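Local coordinates for protein 3-oxo-tetronate kinase (Cupriavidus necator, PDB 5DMH) that catalyses the ATP-dependent phosphorylation of 3-oxo-tetronate to 3-oxo-tetronate 4-phosphate, as a member of the four-carbon acid sugar kinase family, at residues R31-C36 and E264-A269; W103-A106 and Q111-F114; A313-P318 and P350-A355; L368-L373 and G392-G397; G160-F163 and L168-E171. One frame throughout, in Å; residues are numbered along the deposited sequence.

Contact 1. Residues R31-C36 and E264-A269; sequences RPLLGC and ENFRRA
Phe-266 and Leu-33 lie alongside each other, their side chains running in opposing senses, and the phenylalanine can be followed outward atom by atom. Its CB lies 4.0 Å from CD1 of Leu-33. With chi1 at -63°, CG stands anti to the carbonyl carbon and the ring projects from helix 262-268 toward the 31-36 segment. There CB of Leu-33 sits 4.2 Å from the ring centroid and only 8° off the ring normal, a CH-pi contact over the middle of one face. Farther out, CE2 is approached at the ring edge by CD1 of Leu-34, 4.2 Å away. At the tip, CZ packs against OE1 of Gln-111 on the adjacent strand. A flat aromatic group suits this place, since one leucine takes its face and the next its rim.

The helix surface beyond Phe-266 is polar. NE and NH2 of Arg-267 both grip OE1 of Glu-264, with NH2 at 2.7 Å from OE1. The carboxylate's second oxygen takes a longer bond from NH2 of Arg-268, whose NH1 also pairs with Glu-244. Arg-267 extends the network to the main chain by donating from NH1 to the carbonyl of Asn-54.

Helix 262-268 thus covers the start of strand 34-38, the apolar helix-on-sheet packing of an alpha/beta domain, here the sugar-binding one.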
# COMPACT_ATOMS: atom_id res chain seq x y z
N ARG A 31 -3.91 -10.49 -23.33
CA ARG A 31 -4.01 -10.91 -21.94
C ARG A 31 -3.14 -10.02 -21.06
O ARG A 31 -2.24 -9.35 -21.57
CB ARG A 31 -3.58 -12.37 -21.79
CG ARG A 31 -4.59 -13.37 -22.37
CD ARG A 31 -3.98 -14.76 -22.52
NE ARG A 31 -4.09 -15.56 -21.30
CZ ARG A 31 -3.54 -16.76 -21.14
NH1 ARG A 31 -2.84 -17.31 -22.12
NH2 ARG A 31 -3.70 -17.41 -19.99
N PRO A 32 -3.44 -9.96 -19.74
CA PRO A 32 -2.62 -9.17 -18.82
C PRO A 32 -1.16 -9.63 -18.82
O PRO A 32 -0.88 -10.82 -18.99
CB PRO A 32 -3.26 -9.43 -17.45
CG PRO A 32 -4.66 -9.84 -17.76
CD PRO A 32 -4.60 -10.56 -19.07
N LEU A 33 -0.25 -8.68 -18.63
CA LEU A 33 1.17 -8.92 -18.69
C LEU A 33 1.78 -9.01 -17.30
O LEU A 33 2.65 -9.83 -17.05
CB LEU A 33 1.84 -7.78 -19.43
CG LEU A 33 1.59 -7.74 -20.93
CD1 LEU A 33 2.04 -6.42 -21.52
CD2 LEU A 33 2.31 -8.90 -21.60
N LEU A 34 1.31 -8.16 -16.40
CA LEU A 34 1.93 -7.98 -15.10
C LEU A 34 0.95 -8.24 -13.97
O LEU A 34 -0.12 -7.60 -13.91
CB LEU A 34 2.46 -6.56 -14.98
CG LEU A 34 3.34 -6.25 -13.77
CD1 LEU A 34 4.69 -6.95 -13.86
CD2 LEU A 34 3.56 -4.75 -13.67
N GLY A 35 1.30 -9.16 -13.06
CA GLY A 35 0.42 -9.51 -11.96
C GLY A 35 1.05 -9.09 -10.65
O GLY A 35 2.20 -9.40 -10.41
N CYS A 36 0.31 -8.35 -9.82
CA CYS A 36 0.89 -7.74 -8.64
C CYS A 36 0.08 -8.16 -7.42
O CYS A 36 -1.13 -8.32 -7.49
CB CYS A 36 0.87 -6.23 -8.76
SG CYS A 36 1.57 -5.60 -10.30
N GLU A 264 7.77 0.23 -19.53
CA GLU A 264 8.69 0.45 -20.64
C GLU A 264 9.34 -0.86 -21.10
O GLU A 264 9.55 -1.05 -22.30
CB GLU A 264 9.75 1.48 -20.25
CG GLU A 264 10.67 1.86 -21.38
CD GLU A 264 9.96 2.61 -22.49
OE1 GLU A 264 8.90 3.21 -22.22
OE2 GLU A 264 10.48 2.62 -23.63
N ASN A 265 9.67 -1.76 -20.18
CA ASN A 265 10.15 -3.09 -20.59
C ASN A 265 9.20 -3.77 -21.57
O ASN A 265 9.63 -4.31 -22.58
CB ASN A 265 10.33 -4.01 -19.39
CG ASN A 265 11.48 -3.62 -18.50
OD1 ASN A 265 12.47 -3.00 -18.93
ND2 ASN A 265 11.37 -4.02 -17.23
N PHE A 266 7.91 -3.76 -21.26
CA PHE A 266 6.95 -4.46 -22.13
C PHE A 266 6.80 -3.75 -23.47
O PHE A 266 6.65 -4.38 -24.50
CB PHE A 266 5.60 -4.64 -21.42
CG PHE A 266 5.69 -5.50 -20.19
CD1 PHE A 266 5.99 -6.85 -20.31
CD2 PHE A 266 5.48 -4.97 -18.93
CE1 PHE A 266 6.08 -7.65 -19.17
CE2 PHE A 266 5.58 -5.78 -17.78
CZ PHE A 266 5.88 -7.11 -17.91
N ARG A 267 6.84 -2.43 -23.45
CA ARG A 267 6.79 -1.66 -24.69
C ARG A 267 7.98 -2.01 -25.58
O ARG A 267 7.82 -2.27 -26.78
CB ARG A 267 6.77 -0.16 -24.38
CG ARG A 267 5.40 0.36 -23.99
CD ARG A 267 5.36 1.88 -24.04
NE ARG A 267 6.15 2.49 -22.98
CZ ARG A 267 5.72 2.76 -21.75
NH1 ARG A 267 4.46 2.48 -21.40
NH2 ARG A 267 6.54 3.31 -20.87
N ARG A 268 9.16 -2.01 -24.99
CA ARG A 268 10.38 -2.33 -25.73
C ARG A 268 10.34 -3.73 -26.33
O ARG A 268 10.90 -3.98 -27.40
CB ARG A 268 11.58 -2.25 -24.79
CG ARG A 268 12.57 -1.22 -25.21
CD ARG A 268 12.53 -0.04 -24.30
NE ARG A 268 13.62 -0.10 -23.33
CZ ARG A 268 14.12 0.96 -22.71
NH1 ARG A 268 15.11 0.80 -21.84
NH2 ARG A 268 13.65 2.18 -22.97
N ALA A 269 9.70 -4.64 -25.62
CA ALA A 269 9.61 -6.03 -26.03
C ALA A 269 8.51 -6.25 -27.06
O ALA A 269 8.32 -7.37 -27.53
CB ALA A 269 9.39 -6.93 -24.81

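Contact 2. Residues W103-A106 and Q111-F114; sequences WLRA and QFVF
NH1 of Arg-105, the residue whose CG touches the Phe-112 ring at CZ and CE2, is hydrogen-bonded to the carbonyl oxygen of Ala-138 near the end of helix 128-139. That bond fixes the far end of a chain whose aliphatic root does the packing: CG of Arg-105 lies 3.6 Å from CZ of Phe-112 and 3.9 Å from CE2 of the same ring. The arginine chain then bends at chi3, and its guanidinium plane ends 71° from the ring plane. An arginine fits this border position because its CG methylene packs against the aromatic group while its charged end reaches a polar partner.

CB of Leu-104 meets the same corner of the ring, 3.8 Å from CE2 of Phe-112, but arrives at the edge and in the ring plane. The contact belongs to an alpha/beta domain, in which helix 90-106 lies over parallel strands and a short loop returns the chain to strand 111-115. Leu-104 also touches Ile-37, Leu-79 and Val-81, so a branched apolar residue serves where the helix rests on strands 34-38 and 78-82.

Phe-112 has CG anti to its own carbonyl carbon, chi1 -55°, and its ring reaches the last turn of helix 90-106. It touches Leu-139 of helix 128-139 and Leu-251 of a neighbouring strand as well, while Val-113, next along the strand, packs against Leu-34 and Cys-36.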
# COMPACT_ATOMS: atom_id res chain seq x y z
N TRP A 103 -3.93 -17.25 -9.17
CA TRP A 103 -5.01 -16.58 -9.90
C TRP A 103 -4.42 -15.70 -11.02
O TRP A 103 -4.90 -15.70 -12.17
CB TRP A 103 -5.91 -15.77 -8.95
CG TRP A 103 -7.05 -15.11 -9.65
CD1 TRP A 103 -8.24 -15.67 -10.03
CD2 TRP A 103 -7.08 -13.75 -10.10
NE1 TRP A 103 -9.01 -14.74 -10.68
CE2 TRP A 103 -8.32 -13.55 -10.74
CE3 TRP A 103 -6.18 -12.69 -10.02
CZ2 TRP A 103 -8.69 -12.32 -11.29
CZ3 TRP A 103 -6.54 -11.47 -10.56
CH2 TRP A 103 -7.79 -11.28 -11.19
N LEU A 104 -3.37 -14.97 -10.68
CA LEU A 104 -2.71 -14.08 -11.64
C LEU A 104 -2.10 -14.85 -12.80
O LEU A 104 -2.24 -14.46 -13.95
CB LEU A 104 -1.64 -13.26 -10.92
CG LEU A 104 -2.19 -12.19 -9.99
CD1 LEU A 104 -1.05 -11.64 -9.17
CD2 LEU A 104 -2.90 -11.05 -10.75
N ARG A 105 -1.47 -15.99 -12.50
CA ARG A 105 -0.87 -16.81 -13.54
C ARG A 105 -1.94 -17.30 -14.50
O ARG A 105 -1.78 -17.28 -15.72
CB ARG A 105 -0.14 -18.01 -12.93
CG ARG A 105 0.95 -17.70 -11.97
CD ARG A 105 1.51 -18.96 -11.35
NE ARG A 105 2.65 -19.43 -12.11
CZ ARG A 105 3.60 -20.22 -11.65
NH1 ARG A 105 3.59 -20.67 -10.39
NH2 ARG A 105 4.60 -20.52 -12.45
N ALA A 106 -3.05 -17.74 -13.93
CA ALA A 106 -4.19 -18.25 -14.69
C ALA A 106 -4.83 -17.20 -15.59
O ALA A 106 -5.45 -17.56 -16.58
CB ALA A 106 -5.21 -18.81 -13.75
N GLN A 111 4.97 -11.69 -15.58
CA GLN A 111 5.89 -11.21 -14.56
C GLN A 111 5.06 -10.76 -13.38
O GLN A 111 3.90 -10.37 -13.55
CB GLN A 111 6.72 -10.05 -15.08
CG GLN A 111 7.75 -9.53 -14.12
CD GLN A 111 8.61 -8.45 -14.76
OE1 GLN A 111 8.09 -7.47 -15.29
NE2 GLN A 111 9.94 -8.63 -14.72
N PHE A 112 5.64 -10.83 -12.19
CA PHE A 112 4.89 -10.58 -10.97
C PHE A 112 5.61 -9.59 -10.10
O PHE A 112 6.86 -9.51 -10.11
CB PHE A 112 4.67 -11.90 -10.25
CG PHE A 112 4.00 -12.91 -11.11
CD1 PHE A 112 4.75 -13.73 -11.95
CD2 PHE A 112 2.61 -12.99 -11.16
CE1 PHE A 112 4.12 -14.64 -12.78
CE2 PHE A 112 1.97 -13.91 -12.00
CZ PHE A 112 2.71 -14.72 -12.82
N VAL A 113 4.82 -8.78 -9.41
CA VAL A 113 5.34 -7.84 -8.42
C VAL A 113 4.72 -8.11 -7.06
O VAL A 113 3.50 -8.28 -6.97
CB VAL A 113 5.05 -6.39 -8.81
CG1 VAL A 113 5.41 -5.43 -7.64
CG2 VAL A 113 5.82 -6.01 -10.06
N PHE A 114 5.57 -8.23 -6.04
CA PHE A 114 5.15 -8.25 -4.64
C PHE A 114 5.38 -6.87 -4.08
O PHE A 114 6.51 -6.37 -3.99
CB PHE A 114 5.86 -9.34 -3.84
CG PHE A 114 5.64 -9.30 -2.36
CD1 PHE A 114 4.41 -9.03 -1.79
CD2 PHE A 114 6.70 -9.61 -1.51
CE1 PHE A 114 4.25 -9.06 -0.41
CE2 PHE A 114 6.55 -9.64 -0.14
CZ PHE A 114 5.32 -9.34 0.42

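Contact 3. Residues A313-P318 and P350-A355; sequences ALRIDP and PDEVKA. With ADP (adenosine-5'-diphosphate), chain C.
Arg-315 and Glu-352 join the two segments through a salt bridge, NH2 of Arg-315 lying 2.9 Å from OE1 of Glu-352. The oxygen lies in the guanidinium plane, yet the nitrogen comes from above the carboxylate plane, 54° out of it, and the N-H...O angle is 138°, so the bond is bent. Both chains are long enough to span the gap: the arginine is extended from CG to NE, and the glutamate is extended beyond CG.

Hydrogen bonds reinforce this pair. A water accepts from NH1 of Arg-315 and donates to OE2 of Glu-352, the latter at 2.7 Å, closing a second route between the charges. NH2 also bonds Ser-348 OG, and OE1 also accepts from the backbone N of Ser-349.

Apolar contacts are made with the bound ADP. CG of Pro-318 comes 3.7 Å from adenine N1, and CG2 of Val-353 lies 4.0 Å from adenine C6 on the opposite face, so two compact hydrocarbon groups sandwich the base.

OD1 of Asp-317, the N-cap, bonds Leu-319 N at the start of helix 318-322. Both bridge partners are exposed, so at the surface they link strand 313-315, which pairs with strand 343-345, to the first turn of helix 350-360.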
# COMPACT_ATOMS: atom_id res chain seq x y z
N ALA A 313 -15.68 17.00 13.57
CA ALA A 313 -14.87 15.81 13.82
C ALA A 313 -15.27 15.12 15.12
O ALA A 313 -15.69 15.77 16.09
CB ALA A 313 -13.38 16.17 13.88
N LEU A 314 -15.14 13.81 15.15
CA LEU A 314 -15.34 13.05 16.37
C LEU A 314 -14.19 12.09 16.57
O LEU A 314 -13.87 11.32 15.68
CB LEU A 314 -16.65 12.27 16.31
CG LEU A 314 -16.93 11.44 17.56
CD1 LEU A 314 -17.01 12.33 18.79
CD2 LEU A 314 -18.23 10.67 17.37
N ARG A 315 -13.61 12.13 17.76
CA ARG A 315 -12.50 11.23 18.09
C ARG A 315 -12.98 9.92 18.73
O ARG A 315 -13.91 9.90 19.55
CB ARG A 315 -11.56 11.96 19.04
CG ARG A 315 -10.27 11.25 19.29
CD ARG A 315 -9.35 12.08 20.13
NE ARG A 315 -8.05 11.47 20.23
CZ ARG A 315 -6.94 12.09 20.65
NH1 ARG A 315 -6.99 13.36 21.02
NH2 ARG A 315 -5.80 11.42 20.70
N ILE A 316 -12.36 8.83 18.31
CA ILE A 316 -12.60 7.48 18.81
C ILE A 316 -11.60 7.14 19.91
O ILE A 316 -10.39 7.21 19.68
CB ILE A 316 -12.28 6.43 17.71
CG1 ILE A 316 -13.14 6.64 16.46
CG2 ILE A 316 -12.42 5.03 18.26
CD1 ILE A 316 -14.56 6.93 16.78
N ASP A 317 -12.10 6.77 21.08
CA ASP A 317 -11.25 6.35 22.21
C ASP A 317 -11.22 4.83 22.26
O ASP A 317 -12.22 4.21 22.61
CB ASP A 317 -11.84 6.88 23.51
CG ASP A 317 -11.02 6.48 24.74
OD1 ASP A 317 -10.04 5.72 24.62
OD2 ASP A 317 -11.39 6.95 25.84
N PRO A 318 -10.07 4.22 21.95
CA PRO A 318 -10.00 2.75 21.95
C PRO A 318 -10.44 2.14 23.29
O PRO A 318 -10.96 1.03 23.35
CB PRO A 318 -8.53 2.47 21.69
CG PRO A 318 -8.04 3.69 20.95
CD PRO A 318 -8.78 4.82 21.62
N PRO A 350 2.24 9.26 19.71
CA PRO A 350 2.88 7.99 20.08
C PRO A 350 2.74 7.66 21.57
O PRO A 350 2.52 6.51 21.96
CB PRO A 350 4.35 8.23 19.68
CG PRO A 350 4.23 9.19 18.51
CD PRO A 350 3.14 10.13 18.93
N ASP A 351 2.82 8.67 22.41
CA ASP A 351 2.64 8.45 23.84
C ASP A 351 1.21 7.96 24.15
O ASP A 351 1.01 7.07 25.00
CB ASP A 351 2.96 9.71 24.66
CG ASP A 351 4.46 10.03 24.74
OD1 ASP A 351 5.30 9.13 24.56
OD2 ASP A 351 4.79 11.19 25.03
N GLU A 352 0.22 8.54 23.47
CA GLU A 352 -1.18 8.15 23.71
C GLU A 352 -1.43 6.73 23.22
O GLU A 352 -2.13 5.95 23.88
CB GLU A 352 -2.13 9.11 23.01
CG GLU A 352 -2.09 10.54 23.59
CD GLU A 352 -2.76 11.61 22.71
OE1 GLU A 352 -2.97 11.37 21.51
OE2 GLU A 352 -3.05 12.72 23.22
N VAL A 353 -0.90 6.41 22.05
CA VAL A 353 -1.01 5.05 21.51
C VAL A 353 -0.38 4.05 22.48
O VAL A 353 -0.97 3.01 22.79
CB VAL A 353 -0.35 4.97 20.13
CG1 VAL A 353 -0.25 3.52 19.66
CG2 VAL A 353 -1.15 5.79 19.13
N LYS A 354 0.82 4.36 22.95
CA LYS A 354 1.52 3.48 23.87
C LYS A 354 0.70 3.24 25.12
O LYS A 354 0.66 2.10 25.64
CB LYS A 354 2.90 4.02 24.23
CG LYS A 354 3.98 3.69 23.23
CD LYS A 354 4.47 2.25 23.38
CE LYS A 354 5.59 1.93 22.39
NZ LYS A 354 5.85 0.46 22.25
N ALA A 355 0.01 4.28 25.61
CA ALA A 355 -0.82 4.12 26.80
C ALA A 355 -2.00 3.17 26.55
O ALA A 355 -2.34 2.35 27.39
CB ALA A 355 -1.33 5.51 27.31
PB ADP C . -0.45 3.38 8.51
O1B ADP C . -0.86 3.52 7.05
O2B ADP C . -0.09 4.73 9.11
O3B ADP C . 0.59 2.30 8.75
PA ADP C . -2.59 1.64 9.48
O1A ADP C . -4.04 1.92 9.46
O2A ADP C . -1.97 0.63 8.57
O3A ADP C . -1.81 3.06 9.34
O5' ADP C . -2.12 1.15 10.93
C5' ADP C . -2.41 1.90 12.11
C4' ADP C . -2.79 0.93 13.22
O4' ADP C . -2.73 1.61 14.47
C3' ADP C . -4.22 0.42 13.06
O3' ADP C . -4.33 -0.95 13.50
C2' ADP C . -4.98 1.33 13.97
O2' ADP C . -6.25 0.82 14.32
C1' ADP C . -4.00 1.48 15.11
N9 ADP C . -4.32 2.66 15.89
C8 ADP C . -4.70 3.88 15.43
N7 ADP C . -4.95 4.72 16.44
C5 ADP C . -4.72 4.03 17.58
C6 ADP C . -4.82 4.32 19.01
N6 ADP C . -5.19 5.57 19.37
N1 ADP C . -4.49 3.35 19.88
C2 ADP C . -4.10 2.12 19.48
N3 ADP C . -4.01 1.75 18.19
C4 ADP C . -4.32 2.67 17.22
O HOH W 1 -4.41 14.46 21.64

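Contact 4. Residues L368-L373 and G392-G397; sequences LVEQCL and GGETSG. With ADP (adenosine-5'-diphosphate), chain C.
Helices 362-382 and 393-403 come close where the CA atoms of Glu-370 and Thr-395 stand 5.4 Å apart, and Gly-392, with phi at 121°, turns the chain into the second helix. This is a glycine-rich phosphate-binding turn at a helix N-terminus, where backbone N-H groups face the ADP diphosphate. Gly-393 N and Glu-394 N donate to ADP O1B and O2A in nearly straight bonds (161° and 165°). The helix end would probably add to the attraction. Glycine suits position 392 because a CB at this positive phi would press on the carbonyl oxygen of the preceding residue and collide with ADP O1A.

Thr-395 divides its two branches. OG1 donates to ADP O1A at 2.8 Å, an oxygen that the Thr-395 backbone N also bonds. CG2, anti to the residue's own N, packs 3.7 Å from CD1 of Leu-373.

Glu-370 has an extended chain that brings OE2 within 2.7 Å of the ribose O3', which donates to it; a water donates to the same oxygen. OE2 also lies 3.3 Å from CB of Glu-394. The two carboxylates are close like charges, and Lys-84 NZ forms salt bridges to OE1 of each, which would probably offset their repulsion.

Within the turn, Ser-396 OG donates to Gly-392 O at 2.8 Å, while Ser-396 N reaches that oxygen from the opposite face of the carbonyl plane.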
# COMPACT_ATOMS: atom_id res chain seq x y z
N LEU A 368 -9.74 -3.23 17.34
CA LEU A 368 -10.95 -2.52 17.79
C LEU A 368 -11.14 -1.24 16.97
O LEU A 368 -12.24 -0.93 16.51
CB LEU A 368 -10.88 -2.17 19.27
CG LEU A 368 -11.08 -3.34 20.22
CD1 LEU A 368 -10.57 -3.06 21.64
CD2 LEU A 368 -12.57 -3.74 20.24
N VAL A 369 -10.06 -0.49 16.78
CA VAL A 369 -10.17 0.75 16.03
C VAL A 369 -10.53 0.51 14.56
O VAL A 369 -11.39 1.20 14.02
CB VAL A 369 -8.88 1.58 16.13
CG1 VAL A 369 -8.92 2.78 15.13
CG2 VAL A 369 -8.65 2.03 17.59
N GLU A 370 -9.86 -0.45 13.91
CA GLU A 370 -10.15 -0.81 12.55
C GLU A 370 -11.61 -1.21 12.40
O GLU A 370 -12.28 -0.76 11.47
CB GLU A 370 -9.23 -1.97 12.09
CG GLU A 370 -7.77 -1.59 11.91
CD GLU A 370 -6.87 -2.76 11.58
OE1 GLU A 370 -7.39 -3.80 11.09
OE2 GLU A 370 -5.65 -2.67 11.87
N GLN A 371 -12.09 -2.04 13.32
CA GLN A 371 -13.46 -2.57 13.26
C GLN A 371 -14.48 -1.44 13.39
O GLN A 371 -15.54 -1.45 12.75
CB GLN A 371 -13.68 -3.56 14.39
CG GLN A 371 -13.02 -4.91 14.17
CD GLN A 371 -13.15 -5.84 15.38
OE1 GLN A 371 -14.10 -5.72 16.17
NE2 GLN A 371 -12.19 -6.76 15.53
N CYS A 372 -14.17 -0.47 14.25
CA CYS A 372 -15.06 0.66 14.51
C CYS A 372 -15.21 1.51 13.26
O CYS A 372 -16.33 1.81 12.80
CB CYS A 372 -14.52 1.50 15.66
SG CYS A 372 -15.51 2.93 16.05
N LEU A 373 -14.08 1.86 12.66
CA LEU A 373 -14.08 2.68 11.46
C LEU A 373 -14.75 1.93 10.32
O LEU A 373 -15.46 2.55 9.50
CB LEU A 373 -12.63 3.11 11.11
CG LEU A 373 -12.02 4.13 12.08
CD1 LEU A 373 -10.51 4.32 11.78
CD2 LEU A 373 -12.73 5.46 12.07
N GLY A 392 -4.69 5.39 6.34
CA GLY A 392 -4.11 4.22 6.95
C GLY A 392 -4.28 2.96 6.10
O GLY A 392 -5.34 2.70 5.54
N GLY A 393 -3.21 2.19 6.00
CA GLY A 393 -3.21 0.95 5.22
C GLY A 393 -4.16 -0.14 5.72
O GLY A 393 -5.10 -0.59 5.01
N GLU A 394 -3.91 -0.58 6.95
CA GLU A 394 -4.78 -1.56 7.59
C GLU A 394 -6.18 -0.99 7.72
O GLU A 394 -7.17 -1.70 7.58
CB GLU A 394 -4.27 -1.91 8.99
CG GLU A 394 -2.88 -2.50 9.00
CD GLU A 394 -2.78 -3.81 8.25
OE1 GLU A 394 -3.72 -4.62 8.32
OE2 GLU A 394 -1.76 -4.01 7.59
N THR A 395 -6.25 0.30 8.01
CA THR A 395 -7.53 0.93 8.18
C THR A 395 -8.32 0.79 6.86
O THR A 395 -9.51 0.45 6.86
CB THR A 395 -7.41 2.43 8.60
OG1 THR A 395 -6.72 2.53 9.85
CG2 THR A 395 -8.81 3.07 8.75
N SER A 396 -7.66 1.05 5.75
CA SER A 396 -8.31 0.95 4.43
C SER A 396 -8.75 -0.47 4.11
O SER A 396 -9.82 -0.69 3.52
CB SER A 396 -7.38 1.45 3.34
OG SER A 396 -7.14 2.83 3.46
N GLY A 397 -7.92 -1.45 4.50
CA GLY A 397 -8.27 -2.85 4.33
C GLY A 397 -9.57 -3.17 5.05
O GLY A 397 -10.49 -3.79 4.46
PB ADP C . -0.45 3.38 8.51
O1B ADP C . -0.86 3.52 7.05
O2B ADP C . -0.09 4.73 9.11
O3B ADP C . 0.59 2.30 8.75
PA ADP C . -2.59 1.64 9.48
O1A ADP C . -4.04 1.92 9.46
O2A ADP C . -1.97 0.63 8.57
O3A ADP C . -1.81 3.06 9.34
O5' ADP C . -2.12 1.15 10.93
C5' ADP C . -2.41 1.90 12.11
C4' ADP C . -2.79 0.93 13.22
O4' ADP C . -2.73 1.61 14.47
C3' ADP C . -4.22 0.42 13.06
O3' ADP C . -4.33 -0.95 13.50
C2' ADP C . -4.98 1.33 13.97
O2' ADP C . -6.25 0.82 14.32
C1' ADP C . -4.00 1.48 15.11
N9 ADP C . -4.32 2.66 15.89
C8 ADP C . -4.70 3.88 15.43
N7 ADP C . -4.95 4.72 16.44
C5 ADP C . -4.72 4.03 17.58
C6 ADP C . -4.82 4.32 19.01
N6 ADP C . -5.19 5.57 19.37
N1 ADP C . -4.49 3.35 19.88
C2 ADP C . -4.10 2.12 19.48
N3 ADP C . -4.01 1.75 18.19
C4 ADP C . -4.32 2.67 17.22
O HOH W 2 -4.29 -4.95 11.68

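Contact 5. Residues G160-F163 and L168-E171; sequences GHLF and LLNE
One face of the Phe-163 ring carries CD2 of Leu-168, which sits 3.6 Å above the plane, offset toward the rim. Its nearest ring atom is CZ of Phe-163, at 3.7 Å, and the methyl lies 25° off the normal from the centroid, a CH-pi contact. The two residues face each other in a beta hairpin, strands 161-164 and 167-168 of a small three-stranded antiparallel sheet that strand 155-158 completes. They form a non-hydrogen-bonded pair whose CB atoms diverge. The two side chains nevertheless extend alongside one another, so the end of the leucine can reach the ring: both have CG anti to the carbonyl carbon, with chi1 at -69° in Phe-163. Both are large apolar groups, and they shield each other on this partly exposed side. CB of His-161 borders them loosely, while ND1 of that histidine bonds the carbonyl of Arg-159.

One backbone bond links the two segments: Leu-169 N lies 2.9 Å from Leu-162 O, with an N-H...O angle of 140°. The chain then leaves the strand through a 3-10 turn at 169-170, and Glu-171 N bonds Leu-168 O.

Leu-162 and Leu-169 lie on the other, buried side. Each has CG anti to its backbone N, and their ends meet where CD2 of Leu-162 comes 3.9 Å from CD1 and 4.0 Å from CD2 of Leu-169.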
# COMPACT_ATOMS: atom_id res chain seq x y z
N GLY A 160 22.17 -0.32 1.44
CA GLY A 160 21.12 -1.14 2.00
C GLY A 160 20.33 -0.48 3.11
O GLY A 160 19.41 -1.10 3.64
N HIS A 161 20.71 0.76 3.46
CA HIS A 161 20.10 1.49 4.55
C HIS A 161 19.00 2.41 4.00
O HIS A 161 19.21 3.16 3.04
CB HIS A 161 21.17 2.31 5.31
CG HIS A 161 22.08 1.47 6.17
ND1 HIS A 161 22.95 0.54 5.65
CD2 HIS A 161 22.24 1.42 7.52
CE1 HIS A 161 23.62 -0.04 6.63
NE2 HIS A 161 23.18 0.45 7.78
N LEU A 162 17.83 2.37 4.62
CA LEU A 162 16.70 3.16 4.17
C LEU A 162 16.62 4.54 4.85
O LEU A 162 16.66 4.66 6.08
CB LEU A 162 15.40 2.37 4.41
CG LEU A 162 14.07 3.00 4.00
CD1 LEU A 162 14.01 3.40 2.55
CD2 LEU A 162 12.95 2.05 4.32
N PHE A 163 16.53 5.57 4.01
CA PHE A 163 16.39 6.97 4.42
C PHE A 163 15.01 7.52 4.04
O PHE A 163 14.45 7.20 2.98
CB PHE A 163 17.47 7.86 3.77
CG PHE A 163 18.87 7.60 4.29
CD1 PHE A 163 19.60 6.54 3.82
CD2 PHE A 163 19.46 8.44 5.23
CE1 PHE A 163 20.88 6.28 4.30
CE2 PHE A 163 20.73 8.19 5.72
CZ PHE A 163 21.43 7.12 5.24
N LEU A 168 17.55 8.48 8.76
CA LEU A 168 17.45 7.02 8.74
C LEU A 168 16.03 6.63 9.16
O LEU A 168 15.35 7.35 9.94
CB LEU A 168 18.45 6.42 9.72
CG LEU A 168 19.93 6.46 9.33
CD1 LEU A 168 20.83 6.25 10.56
CD2 LEU A 168 20.20 5.46 8.27
N LEU A 169 15.60 5.48 8.67
CA LEU A 169 14.26 4.96 8.93
C LEU A 169 13.90 4.99 10.40
O LEU A 169 12.77 5.35 10.76
CB LEU A 169 14.18 3.51 8.44
CG LEU A 169 12.89 2.71 8.65
CD1 LEU A 169 11.77 3.35 7.84
CD2 LEU A 169 13.08 1.25 8.23
N ASN A 170 14.86 4.62 11.24
CA ASN A 170 14.62 4.46 12.66
C ASN A 170 14.72 5.76 13.46
O ASN A 170 14.56 5.77 14.67
CB ASN A 170 15.56 3.40 13.22
CG ASN A 170 17.02 3.82 13.12
OD1 ASN A 170 17.45 4.32 12.08
ND2 ASN A 170 17.76 3.69 14.20
N GLU A 171 14.94 6.85 12.75
CA GLU A 171 14.90 8.20 13.29
C GLU A 171 13.87 9.07 12.52
O GLU A 171 13.90 10.31 12.60
CB GLU A 171 16.28 8.84 13.17
CG GLU A 171 17.37 8.25 14.03
CD GLU A 171 18.69 9.04 13.88
OE1 GLU A 171 18.87 10.07 14.55
OE2 GLU A 171 19.51 8.66 13.03

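Overall arrangement
Contacts 1, 2 and 4 are buried, contact 5 is partly buried, and contact 3 lies at the surface. Contacts 1 and 2 share neighbouring strands 34-38 and 111-115 in the sugar-binding domain; contact 2 is nested within the loop closed by contact 1, and both rely on aromatic and leucine packing. Contact 5 lies in that domain too, about 30 Å from contact 2 between centres, and adds hairpin pairing to its apolar chemistry. Contacts 3 and 4 belong to the nucleotide-binding domain and touch through Pro-318 and Val-369. Both meet ADP: contact 3 joins its segments by an exposed charged pair and turns apolar groups to the adenine, whereas contact 4 uses polar atoms for ribose and phosphates.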